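Local coordinates for protein putative dehydratase (Salmonella enterica subsp. enterica serovar Enteritidis, PDB 3TW9) that binds one magnesium ion per subunit and converts D-gluconate to 2-dehydro-3-deoxy-D-gluconate by loss of water, though only with low activity in vitro, at residues D45-K50 and Q68-V73; K142-I147 and L366-P371; Q205-P210 and Y218-A223. All blocks are in the same frame, centred on the assembly; numbering follows the deposited sequence.

Contact 1: D45-K50 and Q68-V73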
loop_
_atom_site.group_PDB
_atom_site.type_symbol
_atom_site.label_atom_id
_atom_site.label_comp_id
_atom_site.label_asym_id
_atom_site.label_seq_id
_atom_site.Cartn_x
_atom_site.Cartn_y
_atom_site.Cartn_z
ATOM N N ASP C 45 -8.723 -10.254 28.979
ATOM C CA ASP C 45 -9.965 -9.854 28.291
ATOM C C ASP C 45 -9.759 -9.649 26.786
ATOM O O ASP C 45 -8.855 -8.921 26.374
ATOM C CB ASP C 45 -10.519 -8.551 28.897
ATOM C CG ASP C 45 -11.057 -8.732 30.315
ATOM O OD1 ASP C 45 -11.102 -9.873 30.839
ATOM O OD2 ASP C 45 -11.448 -7.714 30.900
ATOM N N LEU C 46 -10.597 -10.302 25.989
ATOM C CA LEU C 46 -10.578 -10.197 24.530
ATOM C C LEU C 46 -11.923 -9.698 24.003
ATOM O O LEU C 46 -12.975 -9.962 24.609
ATOM C CB LEU C 46 -10.273 -11.554 23.880
ATOM C CG LEU C 46 -9.104 -12.396 24.385
ATOM C CD1 LEU C 46 -9.089 -13.775 23.697
ATOM C CD2 LEU C 46 -7.735 -11.659 24.230
ATOM N N ALA C 47 -11.882 -8.971 22.885
ATOM C CA ALA C 47 -13.097 -8.632 22.138
ATOM C C ALA C 47 -12.968 -9.133 20.727
ATOM O O ALA C 47 -11.998 -8.854 20.025
ATOM C CB ALA C 47 -13.363 -7.127 22.122
ATOM N N VAL C 48 -13.960 -9.904 20.321
ATOM C CA VAL C 48 -14.037 -10.425 18.985
ATOM C C VAL C 48 -15.380 -9.999 18.413
ATOM O O VAL C 48 -16.427 -10.218 19.027
ATOM C CB VAL C 48 -13.923 -11.982 18.970
ATOM C CG1 VAL C 48 -14.253 -12.532 17.583
ATOM C CG2 VAL C 48 -12.542 -12.402 19.409
ATOM N N VAL C 49 -15.336 -9.372 17.244
ATOM C CA VAL C 49 -16.539 -9.023 16.488
ATOM C C VAL C 49 -16.930 -10.146 15.545
ATOM O O VAL C 49 -16.088 -10.624 14.789
ATOM C CB VAL C 49 -16.321 -7.694 15.659
ATOM C CG1 VAL C 49 -17.432 -7.443 14.620
ATOM C CG2 VAL C 49 -16.247 -6.503 16.592
ATOM N N LYS C 50 -18.218 -10.525 15.574
ATOM C CA LYS C 50 -18.790 -11.440 14.574
ATOM C C LYS C 50 -19.785 -10.699 13.721
ATOM O O LYS C 50 -20.742 -10.107 14.240
ATOM C CB LYS C 50 -19.465 -12.634 15.246
ATOM C CG LYS C 50 -20.068 -13.667 14.278
ATOM C CD LYS C 50 -20.429 -14.907 15.053
ATOM C CE LYS C 50 -20.883 -16.032 14.174
ATOM N NZ LYS C 50 -21.040 -17.238 15.042
ATOM N N GLN C 68 -7.336 -3.403 28.117
ATOM C CA GLN C 68 -7.533 -2.512 29.270
ATOM C C GLN C 68 -8.824 -1.688 29.193
ATOM O O GLN C 68 -9.232 -1.100 30.198
ATOM C CB GLN C 68 -6.330 -1.606 29.474
ATOM C CG GLN C 68 -5.018 -2.343 29.774
ATOM C CD GLN C 68 -4.218 -2.704 28.523
ATOM O OE1 GLN C 68 -4.710 -2.629 27.413
ATOM N NE2 GLN C 68 -2.972 -3.121 28.725
ATOM N N ARG C 69 -9.453 -1.642 28.021
ATOM C CA ARG C 69 -10.687 -0.857 27.856
ATOM C C ARG C 69 -11.764 -1.662 27.155
ATOM O O ARG C 69 -12.637 -1.112 26.487
ATOM C CB ARG C 69 -10.422 0.503 27.172
ATOM C CG ARG C 69 -9.583 1.489 27.997
ATOM C CD ARG C 69 -10.299 2.039 29.230
ATOM N NE ARG C 69 -9.494 3.015 29.971
ATOM C CZ ARG C 69 -8.537 2.728 30.863
ATOM N NH1 ARG C 69 -8.257 1.472 31.183
ATOM N NH2 ARG C 69 -7.868 3.712 31.467
ATOM N N ILE C 70 -11.727 -2.985 27.357
ATOM C CA ILE C 70 -12.586 -3.888 26.631
ATOM C C ILE C 70 -14.078 -3.549 26.644
ATOM O O ILE C 70 -14.724 -3.683 25.623
ATOM C CB ILE C 70 -12.329 -5.388 27.038
ATOM C CG1 ILE C 70 -12.414 -6.300 25.815
ATOM C CG2 ILE C 70 -13.286 -5.867 28.140
ATOM C CD1 ILE C 70 -11.256 -6.159 24.860
ATOM N N PHE C 71 -14.606 -3.072 27.787
ATOM C CA PHE C 71 -16.047 -2.783 27.885
ATOM C C PHE C 71 -16.418 -1.535 27.102
ATOM O O PHE C 71 -17.494 -1.470 26.533
ATOM C CB PHE C 71 -16.523 -2.681 29.346
ATOM C CG PHE C 71 -16.369 -3.950 30.122
ATOM C CD1 PHE C 71 -17.033 -5.105 29.713
ATOM C CD2 PHE C 71 -15.619 -3.980 31.285
ATOM C CE1 PHE C 71 -16.917 -6.296 30.439
ATOM C CE2 PHE C 71 -15.499 -5.160 32.022
ATOM C CZ PHE C 71 -16.144 -6.317 31.593
ATOM N N ALA C 72 -15.498 -0.569 27.045
ATOM C CA ALA C 72 -15.692 0.630 26.224
ATOM C C ALA C 72 -15.628 0.341 24.713
ATOM O O ALA C 72 -16.380 0.937 23.919
ATOM C CB ALA C 72 -14.700 1.747 26.644
ATOM N N VAL C 73 -14.752 -0.587 24.329
ATOM C CA VAL C 73 -14.727 -1.115 22.963
ATOM C C VAL C 73 -16.072 -1.763 22.574
ATOM O O VAL C 73 -16.615 -1.476 21.508
ATOM C CB VAL C 73 -13.552 -2.090 22.765
ATOM C CG1 VAL C 73 -13.618 -2.749 21.359
ATOM C CG2 VAL C 73 -12.218 -1.342 22.957
#

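Contact 2: K142-I147 and L366-P371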
loop_
_atom_site.group_PDB
_atom_site.type_symbol
_atom_site.label_atom_id
_atom_site.label_comp_id
_atom_site.label_asym_id
_atom_site.label_seq_id
_atom_site.Cartn_x
_atom_site.Cartn_y
_atom_site.Cartn_z
ATOM N N LYS C 142 1.650 -16.089 -0.879
ATOM C CA LYS C 142 2.780 -16.353 0.021
ATOM C C LYS C 142 4.082 -15.721 -0.440
ATOM O O LYS C 142 4.454 -15.853 -1.609
ATOM C CB LYS C 142 2.960 -17.871 0.188
ATOM C CG LYS C 142 2.011 -18.464 1.168
ATOM C CD LYS C 142 2.353 -19.912 1.449
ATOM C CE LYS C 142 1.245 -20.591 2.254
ATOM N NZ LYS C 142 1.177 -22.047 1.945
ATOM N N CYS C 143 4.773 -15.032 0.476
ATOM C CA CYS C 143 6.080 -14.444 0.172
ATOM C C CYS C 143 7.219 -15.194 0.867
ATOM O O CYS C 143 8.397 -14.851 0.718
ATOM C CB CYS C 143 6.116 -12.968 0.602
ATOM S SG CYS C 143 5.084 -11.976 -0.461
ATOM N N ARG C 144 6.868 -16.211 1.647
ATOM C CA ARG C 144 7.861 -16.993 2.367
ATOM C C ARG C 144 7.197 -18.345 2.667
ATOM O O ARG C 144 5.986 -18.488 2.513
ATOM C CB ARG C 144 8.303 -16.274 3.655
ATOM C CG ARG C 144 7.125 -15.793 4.534
ATOM C CD ARG C 144 7.598 -14.793 5.621
ATOM N NE ARG C 144 8.455 -13.766 5.033
ATOM C CZ ARG C 144 8.013 -12.739 4.311
ATOM N NH1 ARG C 144 6.709 -12.527 4.144
ATOM N NH2 ARG C 144 8.878 -11.878 3.791
ATOM N N ASP C 145 7.988 -19.317 3.115
ATOM C CA ASP C 145 7.498 -20.682 3.355
ATOM C C ASP C 145 7.066 -20.955 4.807
ATOM O O ASP C 145 6.531 -22.019 5.114
ATOM C CB ASP C 145 8.580 -21.675 2.935
ATOM C CG ASP C 145 8.986 -21.515 1.478
ATOM O OD1 ASP C 145 8.118 -21.759 0.631
ATOM O OD2 ASP C 145 10.163 -21.172 1.180
ATOM N N GLY C 146 7.324 -20.005 5.699
ATOM C CA GLY C 146 6.866 -20.066 7.092
ATOM C C GLY C 146 7.143 -18.712 7.744
ATOM O O GLY C 146 7.863 -17.893 7.180
ATOM N N ILE C 147 6.565 -18.489 8.917
ATOM C CA ILE C 147 6.674 -17.213 9.618
ATOM C C ILE C 147 7.592 -17.319 10.832
ATOM O O ILE C 147 7.218 -17.922 11.861
ATOM C CB ILE C 147 5.283 -16.693 10.031
ATOM C CG1 ILE C 147 4.417 -16.576 8.793
ATOM C CG2 ILE C 147 5.411 -15.315 10.738
ATOM C CD1 ILE C 147 2.940 -16.409 9.094
ATOM N N LEU C 366 -1.085 -10.927 7.155
ATOM C CA LEU C 366 -0.246 -9.802 6.730
ATOM C C LEU C 366 1.206 -10.262 6.550
ATOM O O LEU C 366 1.810 -10.000 5.507
ATOM C CB LEU C 366 -0.346 -8.676 7.755
ATOM C CG LEU C 366 -1.705 -7.956 7.797
ATOM C CD1 LEU C 366 -1.811 -7.189 9.079
ATOM C CD2 LEU C 366 -1.916 -7.016 6.606
ATOM N N ASP C 367 1.749 -10.964 7.543
ATOM C CA ASP C 367 3.150 -11.396 7.542
ATOM C C ASP C 367 3.469 -12.211 6.277
ATOM O O ASP C 367 4.498 -12.010 5.654
ATOM C CB ASP C 367 3.410 -12.321 8.730
ATOM C CG ASP C 367 3.466 -11.602 10.038
ATOM O OD1 ASP C 367 3.753 -10.366 10.072
ATOM O OD2 ASP C 367 3.254 -12.279 11.060
ATOM N N LEU C 368 2.589 -13.153 5.930
ATOM C CA LEU C 368 2.838 -14.056 4.795
ATOM C C LEU C 368 2.795 -13.335 3.455
ATOM O O LEU C 368 3.459 -13.755 2.491
ATOM C CB LEU C 368 1.841 -15.237 4.821
ATOM C CG LEU C 368 2.251 -16.660 4.452
ATOM C CD1 LEU C 368 3.555 -17.139 5.118
ATOM C CD2 LEU C 368 1.103 -17.609 4.781
ATOM N N SER C 369 2.055 -12.222 3.389
ATOM C CA SER C 369 1.880 -11.503 2.139
ATOM C C SER C 369 2.735 -10.231 1.981
ATOM O O SER C 369 2.587 -9.537 0.985
ATOM C CB SER C 369 0.401 -11.153 1.914
ATOM O OG SER C 369 -0.089 -10.414 3.013
ATOM N N SER C 370 3.584 -9.907 2.960
ATOM C CA SER C 370 4.434 -8.714 2.870
ATOM C C SER C 370 5.847 -9.123 2.483
ATOM O O SER C 370 6.458 -9.937 3.164
ATOM C CB SER C 370 4.494 -7.937 4.215
ATOM O OG SER C 370 3.206 -7.441 4.591
ATOM N N PRO C 371 6.394 -8.527 1.399
ATOM C CA PRO C 371 7.813 -8.770 1.091
ATOM C C PRO C 371 8.720 -8.280 2.208
ATOM O O PRO C 371 9.748 -8.895 2.492
ATOM C CB PRO C 371 8.056 -7.932 -0.178
ATOM C CG PRO C 371 6.753 -7.725 -0.748
ATOM C CD PRO C 371 5.745 -7.718 0.360
#

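Contact 3: Q205-P210 and Y218-A223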
loop_
_atom_site.group_PDB
_atom_site.type_symbol
_atom_site.label_atom_id
_atom_site.label_comp_id
_atom_site.label_asym_id
_atom_site.label_seq_id
_atom_site.Cartn_x
_atom_site.Cartn_y
_atom_site.Cartn_z
ATOM N N GLN C 205 22.680 -1.069 42.496
ATOM C CA GLN C 205 21.545 -0.959 43.410
ATOM C C GLN C 205 20.612 0.170 42.968
ATOM O O GLN C 205 21.091 1.221 42.523
ATOM C CB GLN C 205 22.037 -0.687 44.831
ATOM C CG GLN C 205 23.061 -1.692 45.351
ATOM C CD GLN C 205 23.775 -1.208 46.606
ATOM O OE1 GLN C 205 24.155 -0.034 46.711
ATOM N NE2 GLN C 205 23.969 -2.119 47.561
ATOM N N PRO C 206 19.281 -0.040 43.083
ATOM C CA PRO C 206 18.363 1.070 42.830
ATOM C C PRO C 206 18.549 2.205 43.845
ATOM O O PRO C 206 19.046 1.972 44.954
ATOM C CB PRO C 206 16.968 0.439 42.990
ATOM C CG PRO C 206 17.174 -1.032 42.928
ATOM C CD PRO C 206 18.563 -1.275 43.447
ATOM N N LYS C 207 18.176 3.422 43.452
ATOM C CA LYS C 207 18.199 4.577 44.357
ATOM C C LYS C 207 17.229 4.401 45.514
ATOM O O LYS C 207 16.166 3.781 45.370
ATOM C CB LYS C 207 17.868 5.874 43.601
ATOM C CG LYS C 207 18.994 6.374 42.702
ATOM C CD LYS C 207 18.645 7.714 42.062
ATOM C CE LYS C 207 19.395 7.927 40.743
ATOM N NZ LYS C 207 20.443 6.904 40.409
ATOM N N ARG C 208 17.583 4.983 46.661
ATOM C CA ARG C 208 16.680 5.010 47.815
ATOM C C ARG C 208 15.626 6.087 47.540
ATOM O O ARG C 208 15.951 7.144 47.004
ATOM C CB ARG C 208 17.478 5.283 49.099
ATOM C CG ARG C 208 16.641 5.541 50.358
ATOM C CD ARG C 208 17.510 5.993 51.557
ATOM N NE ARG C 208 18.777 6.623 51.163
ATOM C CZ ARG C 208 18.943 7.918 50.897
ATOM N NH1 ARG C 208 17.921 8.767 50.971
ATOM N NH2 ARG C 208 20.145 8.356 50.545
ATOM N N SER C 209 14.371 5.763 47.835
ATOM C CA SER C 209 13.219 6.651 47.648
ATOM C C SER C 209 13.124 7.649 48.799
ATOM O O SER C 209 13.809 7.482 49.808
ATOM C CB SER C 209 11.936 5.815 47.599
ATOM O OG SER C 209 11.849 5.092 46.394
ATOM N N PRO C 210 12.287 8.702 48.654
ATOM C CA PRO C 210 11.967 9.582 49.792
ATOM C C PRO C 210 11.352 8.808 50.993
ATOM O O PRO C 210 10.967 7.634 50.878
ATOM C CB PRO C 210 10.890 10.516 49.224
ATOM C CG PRO C 210 11.063 10.491 47.769
ATOM C CD PRO C 210 11.659 9.175 47.407
ATOM N N TYR C 218 7.530 0.598 41.577
ATOM C CA TYR C 218 8.736 1.413 41.512
ATOM C C TYR C 218 9.795 0.843 40.597
ATOM O O TYR C 218 9.991 -0.372 40.534
ATOM C CB TYR C 218 9.283 1.725 42.911
ATOM C CG TYR C 218 8.518 2.858 43.535
ATOM C CD1 TYR C 218 7.209 2.677 43.968
ATOM C CD2 TYR C 218 9.096 4.129 43.669
ATOM C CE1 TYR C 218 6.463 3.738 44.515
ATOM C CE2 TYR C 218 8.367 5.194 44.216
ATOM C CZ TYR C 218 7.049 4.978 44.650
ATOM O OH TYR C 218 6.312 6.020 45.189
ATOM N N PHE C 219 10.454 1.731 39.858
ATOM C CA PHE C 219 11.481 1.319 38.915
ATOM C C PHE C 219 12.564 2.374 38.862
ATOM O O PHE C 219 12.266 3.564 38.897
ATOM C CB PHE C 219 10.838 1.152 37.532
ATOM C CG PHE C 219 11.797 0.760 36.442
ATOM C CD1 PHE C 219 12.363 -0.524 36.417
ATOM C CD2 PHE C 219 12.106 1.659 35.418
ATOM C CE1 PHE C 219 13.235 -0.912 35.412
ATOM C CE2 PHE C 219 12.982 1.283 34.391
ATOM C CZ PHE C 219 13.533 -0.004 34.387
ATOM N N ASP C 220 13.815 1.937 38.765
ATOM C CA ASP C 220 14.942 2.850 38.674
ATOM C C ASP C 220 15.499 2.830 37.254
ATOM O O ASP C 220 16.239 1.907 36.889
ATOM C CB ASP C 220 16.035 2.464 39.664
ATOM C CG ASP C 220 17.145 3.501 39.745
ATOM O OD1 ASP C 220 17.469 4.163 38.739
ATOM O OD2 ASP C 220 17.719 3.663 40.826
ATOM N N PRO C 221 15.167 3.863 36.452
ATOM C CA PRO C 221 15.552 3.856 35.033
ATOM C C PRO C 221 17.052 3.975 34.807
ATOM O O PRO C 221 17.561 3.475 33.807
ATOM C CB PRO C 221 14.829 5.087 34.463
ATOM C CG PRO C 221 14.587 5.974 35.644
ATOM C CD PRO C 221 14.391 5.064 36.814
ATOM N N ASP C 222 17.753 4.630 35.725
ATOM C CA ASP C 222 19.195 4.804 35.588
ATOM C C ASP C 222 19.956 3.522 35.940
ATOM O O ASP C 222 20.888 3.135 35.226
ATOM C CB ASP C 222 19.677 6.001 36.393
ATOM C CG ASP C 222 19.160 7.319 35.829
ATOM O OD1 ASP C 222 19.749 7.837 34.856
ATOM O OD2 ASP C 222 18.157 7.837 36.356
ATOM N N ALA C 223 19.544 2.840 37.012
ATOM C CA ALA C 223 20.099 1.512 37.332
ATOM C C ALA C 223 19.879 0.554 36.162
ATOM O O ALA C 223 20.798 -0.156 35.752
ATOM C CB ALA C 223 19.463 0.939 38.609
HETATM O O HOH W 1 20.600 4.032 40.515
#

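Contact 1: D45-K50 and Q68-V73
Ile70 and Val73, on the first turn of helix 70-85, meet Asp45 and Ala47 near the start of strand 46-53, in a contact without any hydrogen bond from one segment to the other. Gln68 is assigned to the substrate site and points its CB away from the strand; its NE2 holds a glycerol, probably left from crystallisation. Arg69 sits at the N-cap and folds back, so that NH1 donates to Gln68 O at 2.9 Å from well above the carbonyl plane, while that oxygen lies in the plane of the guanidinium. Ile70 follows and carries most of the packing. Its chi1 of -141° is far from a staggered position, and its two branches divide the strand between them. CD1 rests on the backbone at Ala47 N (3.5 Å) and on Ala47 CB (3.6 Å), whereas CG2 lies beside Asp45, 3.9 Å from its CB and 3.8 Å from its OD2. This is helix-on-sheet packing in the N-terminal capping domain of the enolase superfamily: a three-stranded antiparallel sheet with its middle strand, 46-53, paired to 31-39 and 59-63, followed by helices. The Asp45 carboxylate is occupied by the backbone amides of Glu423 and Gly424, which pin the C-terminal region to this corner. Phe71 receives Ile70 CG2 over the centre of its ring, 4.0 Å above the plane. One turn after Arg69, whose O accepts from Val73 N, the Val73 CG1 methyl touches Ala47 CB more loosely at 4.5 Å, and Val73 also packs on Ile111 of helix 110-131.

Contact 2: K142-I147 and L366-P371
The guanidinium of Arg144 presents its edge to residues 366-371, with the carbonyl groups of Ser370 and Pro371 lying near its plane. NH1 donates to Ser370 O at 2.8 Å, the oxygen only 13° out of the guanidinium plane, and NH2 adds weak bonds to Ser370 O and to Pro371 O (3.4 Å). Asp367 O comes to the group obliquely, 2.7 Å from NH1. What bends the side chain back over the helix end is its torsions: chi1 of 50° tucks CG over the main chain, flanked by N and C, and the chain turns again at chi3 (48°). Beside it, Cys143 N donates to Leu368 O at 2.7 Å, almost in line with the carbonyl bond, and Cys143 SG lies 3.8 Å from Ser369 O. Below these polar links Leu368 is wedged into the loop. Its CD2 runs alongside Lys142 CG (3.8 Å), the two side chains pointing the same way, while its CD1 is crossed at about a right angle by Ile147, whose CG1 is 3.8 Å distant. Ile147 CG2 also reaches Asp367 OD2 at 3.7 Å, a carboxylate oxygen bonded to Gln376 NE2. In the barrel typical of this superfamily, the contact joins the segment leading into strand 147-152 to the helix before strand 376-377, next to the place where these two parallel strands pair and close the barrel. The second subunit adjoins it: its Arg92 bonds to Lys142 O, and its Glu94 packs on Cys143 and Pro371. Donors thus reach Leu368 O and, in the loop after the helix, Ser370 O and Pro371 O; a guanidinium placed there would probably offset the partial negative charge of these carbonyls.

Contact 3: Q205-P210 and Y218-A223
Two torsions bring Asp220 and Lys207 together. In Asp220 the carboxylate is swung opposite the backbone nitrogen (chi1 -172°), which sets OD2 before the neighbouring loop; in Lys207 the otherwise extended chain curls at its last bond (chi4 -8°), turning NZ back to the same side. Lys207 N donates to Asp220 OD2 at 2.7 Å in a nearly straight bond (167°) that meets the oxygen almost in line with its C-O bond. The Lys207 side chain crosses the aspartate at about a right angle, with CG 3.5 Å from OD2. Asp220 is the N-cap of helix 221-239, and its other oxygen serves the helix: Ala223 N donates to OD1 at 3.0 Å from above the carboxylate plane, with a weak bond from Asp222 N alongside. One side chain thereby caps a helix that follows the short strand 217-218 and fastens the loop that returns after the unmodelled residues 183-202. Further along, Ser209 OG lies 4.0 Å from Tyr218 CD2 but bonds to Pro435 O, while Tyr218 OH bonds to Thr214 O. Lys207 NZ stands 4.3 Å from Asp220 OD2, beyond a salt bridge, and a water joins them, accepting from NZ at 2.9 Å and donating to OD2 at 2.9 Å. The ammonium's nearby charge would be expected to favour the ionised carboxylate, which the helix N-terminus would probably also stabilise.

The three contacts run from core to surface, and their chemistry changes accordingly. Contact 1 is buried in the N-terminal domain and joins a strand to a helix by apolar packing. Contact 2, partly buried at the barrel closure and beside the second subunit, mixes a leucine wedge with direct hydrogen bonds. Contact 3 lies at the surface, where one carboxylate and a water do most of the joining. No secondary-structure element is shared among them. In contact 2 donors meet carbonyls in and just after the last turn of a helix; in contact 3 an acceptor meets amides at a helix N-terminus. Their centres are about 43 Å apart, on opposite sides of the chain's centre.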